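Local coordinates for extracellular sialidase/neuraminidase, putative (Aspergillus fumigatus, PDB 2XZI), which hydrolyses sialosides as a secreted fungal exo-sialidase and, with its preference for the deaminated sugar Kdn, acts as a KDNase, at residues A[61-66]-A[362-367]; A[203-208]-A[218-223]; A[72-77]-A[90-95]. All blocks are in the same frame, centred on the assembly; numbering follows the deposited sequence.

Interaction 1 of 3, residues A[61-66]-A[362-367]; sequences TNQDFG and TGKNSY. With KDM (deamino-alpha-neuraminic acid), chain C.
Two loops at the active-site end of the sialidase beta-propeller meet where N62, on the connection between strands 51-58 and 68-74, inserts its amide into the type I beta turn G363-S366. The side chain acts as a plug: ND2 donates to G363 O and to S366 O, both at 2.9 Å, so its two hydrogens tie together the first and last carbonyls of the turn. The bond to S366 O lies in the carbonyl plane on a lone pair, whereas G363 O, which also receives S366 N, is met somewhat out of plane. Beside this grip the backbone N of N62 donates to K364 O at 3.0 Å. With chi1 at 65°, CG sits between the backbone N and carbonyl carbon, which turns the amide into the turn; a water joins N62 OD1 to T362 O. The loop 61-66 is braced by an ST turn, T61 OG1 accepting from Q63 N and donating to Q63 OE1. Two residues beyond N62, D64 reaches the bound Kdn with OD2 and is paired through OD1 with R58, whose NH1 also donates to N62 O. The amide of Q63 rests against K364, Q63 CD lying 3.6 Å from K364 CB.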
loop_
_atom_site.group_PDB
_atom_site.type_symbol
_atom_site.label_atom_id
_atom_site.label_comp_id
_atom_site.label_asym_id
_atom_site.label_seq_id
_atom_site.Cartn_x
_atom_site.Cartn_y
_atom_site.Cartn_z
ATOM N N THR A 61 12.873 11.896 -10.323
ATOM C CA THR A 61 11.623 12.379 -10.901
ATOM C C THR A 61 10.518 11.613 -10.191
ATOM O O THR A 61 10.796 10.771 -9.326
ATOM C CB THR A 61 11.510 12.075 -12.413
ATOM O OG1 THR A 61 11.301 10.672 -12.589
ATOM C CG2 THR A 61 12.762 12.524 -13.192
ATOM N N ASN A 62 9.273 11.863 -10.583
ATOM C CA ASN A 62 8.154 11.116 -9.997
ATOM C C ASN A 62 7.832 9.834 -10.780
ATOM O O ASN A 62 6.836 9.159 -10.489
ATOM C CB ASN A 62 6.909 12.008 -9.872
ATOM C CG ASN A 62 6.359 12.451 -11.221
ATOM O OD1 ASN A 62 6.469 11.737 -12.214
ATOM N ND2 ASN A 62 5.728 13.614 -11.243
ATOM N N GLN A 63 8.653 9.496 -11.776
ATOM C CA GLN A 63 8.359 8.374 -12.677
ATOM C C GLN A 63 8.481 7.011 -12.011
ATOM O O GLN A 63 9.159 6.861 -11.002
ATOM C CB GLN A 63 9.228 8.442 -13.940
ATOM C CG GLN A 63 8.934 9.691 -14.770
ATOM C CD GLN A 63 10.048 10.043 -15.741
ATOM O OE1 GLN A 63 11.220 10.062 -15.378
ATOM N NE2 GLN A 63 9.677 10.337 -16.984
ATOM N N ASP A 64 7.806 6.024 -12.596
ATOM C CA ASP A 64 7.736 4.663 -12.048
ATOM C C ASP A 64 9.009 3.859 -12.283
ATOM O O ASP A 64 9.185 2.787 -11.698
ATOM C CB ASP A 64 6.608 3.850 -12.709
ATOM C CG ASP A 64 5.217 4.461 -12.556
ATOM O OD1 ASP A 64 5.001 5.398 -11.774
ATOM O OD2 ASP A 64 4.315 3.973 -13.276
ATOM N N PHE A 65 9.859 4.344 -13.184
ATOM C CA PHE A 65 11.073 3.640 -13.587
ATOM C C PHE A 65 12.272 4.520 -13.249
ATOM O O PHE A 65 12.112 5.697 -12.898
ATOM C CB PHE A 65 11.046 3.369 -15.101
ATOM C CG PHE A 65 10.806 4.613 -15.915
ATOM C CD1 PHE A 65 11.874 5.432 -16.303
ATOM C CD2 PHE A 65 9.516 4.983 -16.269
ATOM C CE1 PHE A 65 11.650 6.605 -17.037
ATOM C CE2 PHE A 65 9.286 6.158 -17.003
ATOM C CZ PHE A 65 10.357 6.969 -17.375
ATOM N N GLY A 66 13.466 3.950 -13.391
ATOM C CA GLY A 66 14.696 4.636 -13.002
ATOM C C GLY A 66 15.088 4.292 -11.581
ATOM O O GLY A 66 14.620 3.307 -11.012
ATOM N N THR A 362 0.916 16.731 -15.059
ATOM C CA THR A 362 1.101 15.282 -15.117
ATOM C C THR A 362 2.549 14.899 -15.420
ATOM O O THR A 362 2.886 13.707 -15.473
ATOM C CB THR A 362 0.184 14.646 -16.179
ATOM O OG1 THR A 362 0.471 15.219 -17.456
ATOM C CG2 THR A 362 -1.291 14.874 -15.839
ATOM N N GLY A 363 3.395 15.909 -15.610
ATOM C CA GLY A 363 4.801 15.706 -15.964
ATOM C C GLY A 363 5.696 15.175 -14.859
ATOM O O GLY A 363 5.320 15.151 -13.679
ATOM N N LYS A 364 6.898 14.773 -15.260
ATOM C CA LYS A 364 7.843 14.030 -14.412
ATOM C C LYS A 364 8.388 14.836 -13.245
ATOM O O LYS A 364 8.897 14.266 -12.275
ATOM C CB LYS A 364 9.014 13.492 -15.245
ATOM C CG LYS A 364 9.983 14.563 -15.741
ATOM C CD LYS A 364 10.938 14.017 -16.789
ATOM C CE LYS A 364 11.821 15.119 -17.355
ATOM N NZ LYS A 364 12.667 14.623 -18.490
ATOM N N ASN A 365 8.283 16.159 -13.325
ATOM C CA ASN A 365 8.830 17.000 -12.275
ATOM C C ASN A 365 7.842 17.423 -11.183
ATOM O O ASN A 365 8.211 18.182 -10.288
ATOM C CB ASN A 365 9.540 18.231 -12.864
ATOM C CG ASN A 365 10.422 18.937 -11.839
ATOM O OD1 ASN A 365 11.176 18.297 -11.096
ATOM N ND2 ASN A 365 10.333 20.264 -11.794
ATOM N N SER A 366 6.609 16.919 -11.247
ATOM C CA SER A 366 5.645 17.181 -10.189
ATOM C C SER A 366 6.018 16.432 -8.905
ATOM O O SER A 366 6.091 15.194 -8.876
ATOM C CB SER A 366 4.227 16.852 -10.638
ATOM O OG SER A 366 3.754 17.850 -11.540
ATOM N N TYR A 367 6.298 17.192 -7.855
ATOM C CA TYR A 367 6.719 16.631 -6.575
ATOM C C TYR A 367 5.592 15.848 -5.913
ATOM O O TYR A 367 4.458 16.312 -5.830
ATOM C CB TYR A 367 7.219 17.744 -5.654
ATOM C CG TYR A 367 8.489 18.400 -6.172
ATOM C CD1 TYR A 367 9.739 17.805 -5.973
ATOM C CD2 TYR A 367 8.431 19.608 -6.881
ATOM C CE1 TYR A 367 10.905 18.397 -6.460
ATOM C CE2 TYR A 367 9.596 20.205 -7.369
ATOM C CZ TYR A 367 10.819 19.587 -7.162
ATOM O OH TYR A 367 11.976 20.178 -7.647
HETATM C C2 KDM C . 1.256 3.649 -11.596
HETATM C C1 KDM C . 0.105 4.613 -11.338
HETATM C C3 KDM C . 2.239 3.650 -10.410
HETATM C C4 KDM C . 3.010 2.308 -10.247
HETATM C C5 KDM C . 2.951 1.380 -11.468
HETATM C C6 KDM C . 1.469 1.117 -11.833
HETATM C C7 KDM C . 1.296 0.395 -13.178
HETATM C C8 KDM C . -0.177 0.001 -13.394
HETATM C C9 KDM C . -0.369 -0.669 -14.743
HETATM O O5 KDM C . 3.676 0.148 -11.223
HETATM O O1A KDM C . 0.280 5.547 -10.519
HETATM O O1B KDM C . -0.939 4.395 -11.998
HETATM O O4 KDM C . 4.377 2.620 -9.976
HETATM O O6 KDM C . 0.666 2.343 -11.883
HETATM O O7 KDM C . 1.719 1.266 -14.231
HETATM O O8 KDM C . -0.607 -0.926 -12.386
HETATM O O9 KDM C . 0.349 -1.914 -14.714
HETATM O O2 KDM C . 1.898 4.155 -12.773
HETATM O O HOH W 1 5.057 11.711 -14.700
#

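Interaction 2 of 3, residues A[203-208]-A[218-223]; sequences MGRNII and WSVQRL. With NO2 (nitrite ion), chain H.
N206 and Q221 face each other twice, through backbone and side chain, in the antiparallel hairpin of strands 205-210 and 217-222. Their main chains form a hydrogen-bonded pair, N206 N to Q221 O and Q221 N to N206 O, both 2.9 Å. On the same face N206 ND2 donates to Q221 OE1 at 2.8 Å in a nearly straight bond (167°). The two side chains run alongside each other with amide planes 53° apart; OE1 lies in the plane of the N206 amide, while the donor is tilted from the carbonyl plane of Q221. The far ends are held as well, N206 OD1 by R242 and Q221 NE2 by T258 O, which probably fixes the orientation of both amides. I208 and S219 form the next hydrogen-bonded pair, and beyond the last bridge, R205 with R222, L223 N still donates to G204 O from above the carbonyl plane.

S219 OG donates to nitrite O2 at 3.0 Å and takes a water that also reaches I208 O. The nitrite, probably from the crystallisation liquor, is further held by R210.

Packing fills in around these bonds. On the N206 face, L223 CD1 lies 3.9 Å from N206 OD1, and F262 touches N206, Q221 and L223. On the opposite face the aliphatic part of R205 passes V220, with CD 3.8 Å from V220 CG1; its guanidinium is turned back to M203 O and forms a salt bridge with D183. I207 CG2 meets W218 CE3 at 3.9 Å, and this indole packs edge-to-face with Y116 and F118.

The hairpin supplies the outermost strand, 217-222, and its neighbour in a four-stranded blade, where a side-chain amide hydrogen bond reinforces the backbone pair and a serine with a neighbouring arginine can hold a small anion.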
loop_
_atom_site.group_PDB
_atom_site.type_symbol
_atom_site.label_atom_id
_atom_site.label_comp_id
_atom_site.label_asym_id
_atom_site.label_seq_id
_atom_site.Cartn_x
_atom_site.Cartn_y
_atom_site.Cartn_z
ATOM N N MET A 203 -0.194 -9.515 -8.709
ATOM C CA MET A 203 -0.770 -9.499 -10.052
ATOM C C MET A 203 -1.217 -10.920 -10.445
ATOM O O MET A 203 -0.426 -11.848 -10.403
ATOM C CB MET A 203 0.256 -8.976 -11.049
ATOM C CG MET A 203 -0.137 -9.195 -12.505
ATOM S SD MET A 203 0.979 -8.289 -13.582
ATOM C CE MET A 203 0.888 -9.236 -15.095
ATOM N N GLY A 204 -2.502 -11.065 -10.794
ATOM C CA GLY A 204 -3.048 -12.347 -11.273
ATOM C C GLY A 204 -3.040 -13.496 -10.270
ATOM O O GLY A 204 -3.306 -14.639 -10.653
ATOM N N ARG A 205 -2.745 -13.242 -8.992
ATOM C CA ARG A 205 -2.516 -14.347 -8.056
ATOM C C ARG A 205 -2.447 -13.854 -6.629
ATOM O O ARG A 205 -2.173 -12.672 -6.395
ATOM C CB ARG A 205 -1.206 -15.055 -8.410
ATOM C CG ARG A 205 0.072 -14.284 -8.055
ATOM C CD ARG A 205 1.197 -14.734 -8.976
ATOM N NE ARG A 205 2.534 -14.243 -8.627
ATOM C CZ ARG A 205 3.038 -13.042 -8.922
ATOM N NH1 ARG A 205 2.303 -12.105 -9.508
ATOM N NH2 ARG A 205 4.305 -12.787 -8.609
ATOM N N ASN A 206 -2.710 -14.751 -5.682
ATOM C CA ASN A 206 -2.313 -14.533 -4.286
ATOM C C ASN A 206 -1.079 -15.366 -3.989
ATOM O O ASN A 206 -0.907 -16.463 -4.533
ATOM C CB ASN A 206 -3.407 -14.956 -3.314
ATOM C CG ASN A 206 -4.655 -14.135 -3.428
ATOM O OD1 ASN A 206 -4.609 -12.916 -3.583
ATOM N ND2 ASN A 206 -5.800 -14.800 -3.287
ATOM N N ILE A 207 -0.223 -14.845 -3.126
ATOM C CA ILE A 207 0.882 -15.625 -2.575
ATOM C C ILE A 207 0.436 -16.074 -1.190
ATOM O O ILE A 207 0.004 -15.263 -0.377
ATOM C CB ILE A 207 2.169 -14.780 -2.512
ATOM C CG1 ILE A 207 2.637 -14.465 -3.931
ATOM C CG2 ILE A 207 3.279 -15.526 -1.772
ATOM C CD1 ILE A 207 3.551 -13.268 -4.040
ATOM N N ILE A 208 0.499 -17.375 -0.935
ATOM C CA ILE A 208 0.015 -17.923 0.315
ATOM C C ILE A 208 1.178 -18.426 1.146
ATOM O O ILE A 208 2.041 -19.163 0.640
ATOM C CB ILE A 208 -0.945 -19.109 0.067
ATOM C CG1 ILE A 208 -1.942 -18.801 -1.067
ATOM C CG2 ILE A 208 -1.605 -19.547 1.376
ATOM C CD1 ILE A 208 -2.889 -17.600 -0.833
ATOM N N TRP A 218 5.927 -20.795 0.964
ATOM C CA TRP A 218 5.113 -19.987 0.070
ATOM C C TRP A 218 4.604 -20.818 -1.089
ATOM O O TRP A 218 5.298 -21.727 -1.577
ATOM C CB TRP A 218 5.888 -18.778 -0.461
ATOM C CG TRP A 218 6.583 -17.988 0.602
ATOM C CD1 TRP A 218 7.930 -17.997 0.892
ATOM C CD2 TRP A 218 5.980 -17.080 1.533
ATOM N NE1 TRP A 218 8.190 -17.157 1.948
ATOM C CE2 TRP A 218 7.017 -16.580 2.363
ATOM C CE3 TRP A 218 4.665 -16.646 1.750
ATOM C CZ2 TRP A 218 6.777 -15.648 3.383
ATOM C CZ3 TRP A 218 4.426 -15.713 2.785
ATOM C CH2 TRP A 218 5.489 -15.234 3.580
ATOM N N SER A 219 3.397 -20.501 -1.539
ATOM C CA SER A 219 2.876 -21.093 -2.773
ATOM C C SER A 219 2.025 -20.056 -3.501
ATOM O O SER A 219 1.728 -18.984 -2.948
ATOM C CB SER A 219 2.066 -22.346 -2.467
ATOM O OG SER A 219 0.962 -22.036 -1.664
ATOM N N VAL A 220 1.660 -20.357 -4.743
ATOM C CA VAL A 220 0.888 -19.427 -5.559
ATOM C C VAL A 220 -0.526 -19.938 -5.788
ATOM O O VAL A 220 -0.722 -21.090 -6.208
ATOM C CB VAL A 220 1.552 -19.197 -6.926
ATOM C CG1 VAL A 220 0.680 -18.293 -7.799
ATOM C CG2 VAL A 220 2.945 -18.617 -6.762
ATOM N N GLN A 221 -1.497 -19.076 -5.530
ATOM C CA GLN A 221 -2.885 -19.324 -5.875
ATOM C C GLN A 221 -3.227 -18.464 -7.089
ATOM O O GLN A 221 -3.373 -17.227 -6.979
ATOM C CB GLN A 221 -3.796 -18.996 -4.696
ATOM C CG GLN A 221 -5.266 -19.145 -5.025
ATOM C CD GLN A 221 -6.174 -18.702 -3.894
ATOM O OE1 GLN A 221 -5.986 -17.637 -3.299
ATOM N NE2 GLN A 221 -7.203 -19.498 -3.618
ATOM N N ARG A 222 -3.306 -19.085 -8.258
ATOM C CA ARG A 222 -3.617 -18.330 -9.477
ATOM C C ARG A 222 -5.078 -17.907 -9.487
ATOM O O ARG A 222 -5.954 -18.652 -9.050
ATOM C CB ARG A 222 -3.308 -19.139 -10.743
ATOM C CG ARG A 222 -1.848 -19.557 -10.917
ATOM C CD ARG A 222 -0.912 -18.365 -11.142
ATOM N NE ARG A 222 -1.029 -17.745 -12.467
ATOM C CZ ARG A 222 -0.423 -18.198 -13.572
ATOM N NH1 ARG A 222 0.299 -19.310 -13.553
ATOM N NH2 ARG A 222 -0.558 -17.550 -14.705
ATOM N N LEU A 223 -5.317 -16.695 -9.972
ATOM C CA LEU A 223 -6.656 -16.122 -10.032
ATOM C C LEU A 223 -7.025 -15.652 -11.408
ATOM O O LEU A 223 -6.385 -14.740 -11.940
ATOM C CB LEU A 223 -6.778 -14.908 -9.115
ATOM C CG LEU A 223 -6.440 -15.096 -7.649
ATOM C CD1 LEU A 223 -6.282 -13.717 -6.975
ATOM C CD2 LEU A 223 -7.482 -15.960 -6.961
HETATM N N NO2 H . -3.093 -22.395 -2.912
HETATM O O1 NO2 H . -4.137 -22.240 -1.900
HETATM O O2 NO2 H . -1.837 -22.798 -2.275
HETATM O O HOH W 2 1.701 -22.144 1.056
#

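Interaction 3 of 3, residues A[72-77]-A[90-95]; sequences YKRTKT and PLREVV
The Y72 ring carries R92 CB over one face, a CH-pi contact with CB 3.9 Å from the ring centroid and 29° off the normal, while E93 O lies at its edge near the ring plane. V94 CG2 approaches obliquely, 3.4 Å from Y72 CD1, and W165 meets the ring edge-to-face. Y72 chi1 of 75° swings the ring toward the neighbouring strand, and the extended R92 chain runs obliquely across it, bringing CD to 3.4 Å from Y72 OH. The R92 guanidinium is nearly perpendicular to the ring (79°) and has Y72 OH at its edge. Over its face comes the R74 guanidinium, the planes 25° apart and R74 NE 3.8 Å from R92 NH1.

Beneath these groups Y72 and R92 form an antiparallel hydrogen-bonded pair: R92 N donates to Y72 O at 2.8 Å, and Y72 N reaches R92 O from above the carbonyl plane. Past this pair a water spans R74 N and P90 O. At V94 the chain turns a corner, and V94 with V95 faces L70 in a classic beta bulge just after the short edge strand 92-93.

Two guanidinium groups this close would probably repel each other, but E89 forms a salt bridge with R74 and a weak, long ion pair with R92, and N163 accepts from R92 NH1; these partners probably offset the repulsion and let R74 lie against the guanidinium that R92 carries past the tyrosine.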
loop_
_atom_site.group_PDB
_atom_site.type_symbol
_atom_site.label_atom_id
_atom_site.label_comp_id
_atom_site.label_asym_id
_atom_site.label_seq_id
_atom_site.Cartn_x
_atom_site.Cartn_y
_atom_site.Cartn_z
ATOM N N TYR A 72 11.688 3.785 4.442
ATOM C CA TYR A 72 10.722 3.614 5.502
ATOM C C TYR A 72 10.976 4.533 6.686
ATOM O O TYR A 72 12.076 5.098 6.826
ATOM C CB TYR A 72 10.672 2.154 5.960
ATOM C CG TYR A 72 11.829 1.662 6.807
ATOM C CD1 TYR A 72 13.069 1.395 6.247
ATOM C CD2 TYR A 72 11.657 1.411 8.164
ATOM C CE1 TYR A 72 14.117 0.906 7.018
ATOM C CE2 TYR A 72 12.712 0.927 8.951
ATOM C CZ TYR A 72 13.932 0.666 8.370
ATOM O OH TYR A 72 14.994 0.185 9.120
ATOM N N LYS A 73 9.958 4.657 7.525
ATOM C CA LYS A 73 10.085 5.265 8.844
ATOM C C LYS A 73 9.372 4.402 9.850
ATOM O O LYS A 73 8.373 3.763 9.540
ATOM C CB LYS A 73 9.454 6.653 8.861
ATOM C CG LYS A 73 10.189 7.706 8.057
ATOM C CD LYS A 73 9.513 9.051 8.193
ATOM C CE LYS A 73 10.360 10.096 7.517
ATOM N NZ LYS A 73 9.905 11.464 7.806
ATOM N N ARG A 74 9.875 4.385 11.076
ATOM C CA ARG A 74 9.182 3.741 12.180
ATOM C C ARG A 74 8.781 4.793 13.192
ATOM O O ARG A 74 9.420 5.839 13.291
ATOM C CB ARG A 74 10.115 2.768 12.913
ATOM C CG ARG A 74 10.976 1.875 12.027
ATOM C CD ARG A 74 11.642 0.813 12.902
ATOM N NE ARG A 74 12.457 1.405 13.972
ATOM C CZ ARG A 74 12.841 0.759 15.072
ATOM N NH1 ARG A 74 12.472 -0.491 15.297
ATOM N NH2 ARG A 74 13.584 1.383 15.983
ATOM N N THR A 75 7.763 4.501 13.983
ATOM C CA THR A 75 7.558 5.245 15.208
ATOM C C THR A 75 8.711 4.985 16.174
ATOM O O THR A 75 9.266 3.873 16.228
ATOM C CB THR A 75 6.179 4.957 15.849
ATOM O OG1 THR A 75 6.035 3.552 16.131
ATOM C CG2 THR A 75 5.083 5.411 14.896
ATOM N N LYS A 76 9.081 6.042 16.904
ATOM C CA LYS A 76 10.218 6.001 17.826
ATOM C C LYS A 76 10.028 4.987 18.941
ATOM O O LYS A 76 10.992 4.324 19.358
ATOM C CB LYS A 76 10.453 7.381 18.436
ATOM C CG LYS A 76 11.045 8.401 17.489
ATOM C CD LYS A 76 11.176 9.740 18.206
ATOM C CE LYS A 76 11.820 10.762 17.306
ATOM N NZ LYS A 76 11.865 12.085 17.998
ATOM N N THR A 77 8.796 4.839 19.404
ATOM C CA THR A 77 8.496 3.886 20.448
ATOM C C THR A 77 7.367 3.004 19.983
ATOM O O THR A 77 6.740 3.268 18.935
ATOM C CB THR A 77 8.091 4.561 21.769
ATOM O OG1 THR A 77 6.749 5.021 21.654
ATOM C CG2 THR A 77 9.042 5.740 22.136
ATOM N N PRO A 90 13.663 9.418 11.790
ATOM C CA PRO A 90 14.081 9.867 10.462
ATOM C C PRO A 90 14.031 8.759 9.412
ATOM O O PRO A 90 13.973 7.567 9.746
ATOM C CB PRO A 90 15.540 10.312 10.670
ATOM C CG PRO A 90 15.672 10.559 12.132
ATOM C CD PRO A 90 14.740 9.574 12.788
ATOM N N LEU A 91 14.029 9.171 8.158
ATOM C CA LEU A 91 13.983 8.257 7.027
ATOM C C LEU A 91 15.124 7.247 7.052
ATOM O O LEU A 91 16.285 7.609 7.281
ATOM C CB LEU A 91 14.014 9.049 5.718
ATOM C CG LEU A 91 13.672 8.234 4.478
ATOM C CD1 LEU A 91 12.162 7.985 4.418
ATOM C CD2 LEU A 91 14.137 9.022 3.266
ATOM N N ARG A 92 14.782 5.983 6.802
ATOM C CA ARG A 92 15.746 4.888 6.642
ATOM C C ARG A 92 15.479 4.160 5.321
ATOM O O ARG A 92 14.506 4.472 4.623
ATOM C CB ARG A 92 15.618 3.897 7.795
ATOM C CG ARG A 92 15.905 4.461 9.172
ATOM C CD ARG A 92 15.726 3.358 10.181
ATOM N NE ARG A 92 15.961 3.805 11.541
ATOM C CZ ARG A 92 16.058 2.983 12.578
ATOM N NH1 ARG A 92 15.941 1.681 12.398
ATOM N NH2 ARG A 92 16.284 3.460 13.792
ATOM N N GLU A 93 16.347 3.212 4.983
ATOM C CA GLU A 93 16.272 2.497 3.714
ATOM C C GLU A 93 16.205 1.000 3.979
ATOM O O GLU A 93 16.962 0.464 4.800
ATOM C CB GLU A 93 17.498 2.832 2.857
ATOM C CG GLU A 93 17.489 2.227 1.465
ATOM C CD GLU A 93 18.639 2.716 0.628
ATOM O OE1 GLU A 93 19.779 2.272 0.870
ATOM O OE2 GLU A 93 18.389 3.551 -0.259
ATOM N N VAL A 94 15.267 0.331 3.309
ATOM C CA VAL A 94 15.220 -1.121 3.341
ATOM C C VAL A 94 16.242 -1.643 2.327
ATOM O O VAL A 94 17.083 -2.462 2.678
ATOM C CB VAL A 94 13.812 -1.654 3.003
ATOM C CG1 VAL A 94 13.854 -3.177 2.895
ATOM C CG2 VAL A 94 12.806 -1.245 4.061
ATOM N N VAL A 95 16.150 -1.151 1.086
ATOM C CA VAL A 95 17.038 -1.573 -0.001
ATOM C C VAL A 95 17.121 -0.470 -1.046
ATOM O O VAL A 95 16.116 0.162 -1.362
ATOM C CB VAL A 95 16.569 -2.916 -0.642
ATOM C CG1 VAL A 95 15.125 -2.821 -1.179
ATOM C CG2 VAL A 95 17.538 -3.374 -1.734
HETATM O O HOH W 3 12.898 5.006 10.717
#

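How the interactions relate
The three contacts sit in different parts of one beta-propeller. Interaction 3 joins the last two strands, 68-74 and 92-93, of the sheet that starts with 37-45, and the loop 61-66 of interaction 1 leads into strand 68-74; even so their centres lie 23 Å apart and their nearest atoms about 10 Å. Interaction 2 occupies the outer edge of another blade, its centre 30 Å from that of interaction 1 and 29 Å from that of interaction 3. Interaction 1 alone reaches the bound Kdn of the central pocket directly, through D64, while T362 touches a second Kdn molecule. Its segments, 296 residues apart, link that sheet to the one holding strands 349-356 and 368-375, whereas interactions 2 and 3 are local pairings between neighbouring strands.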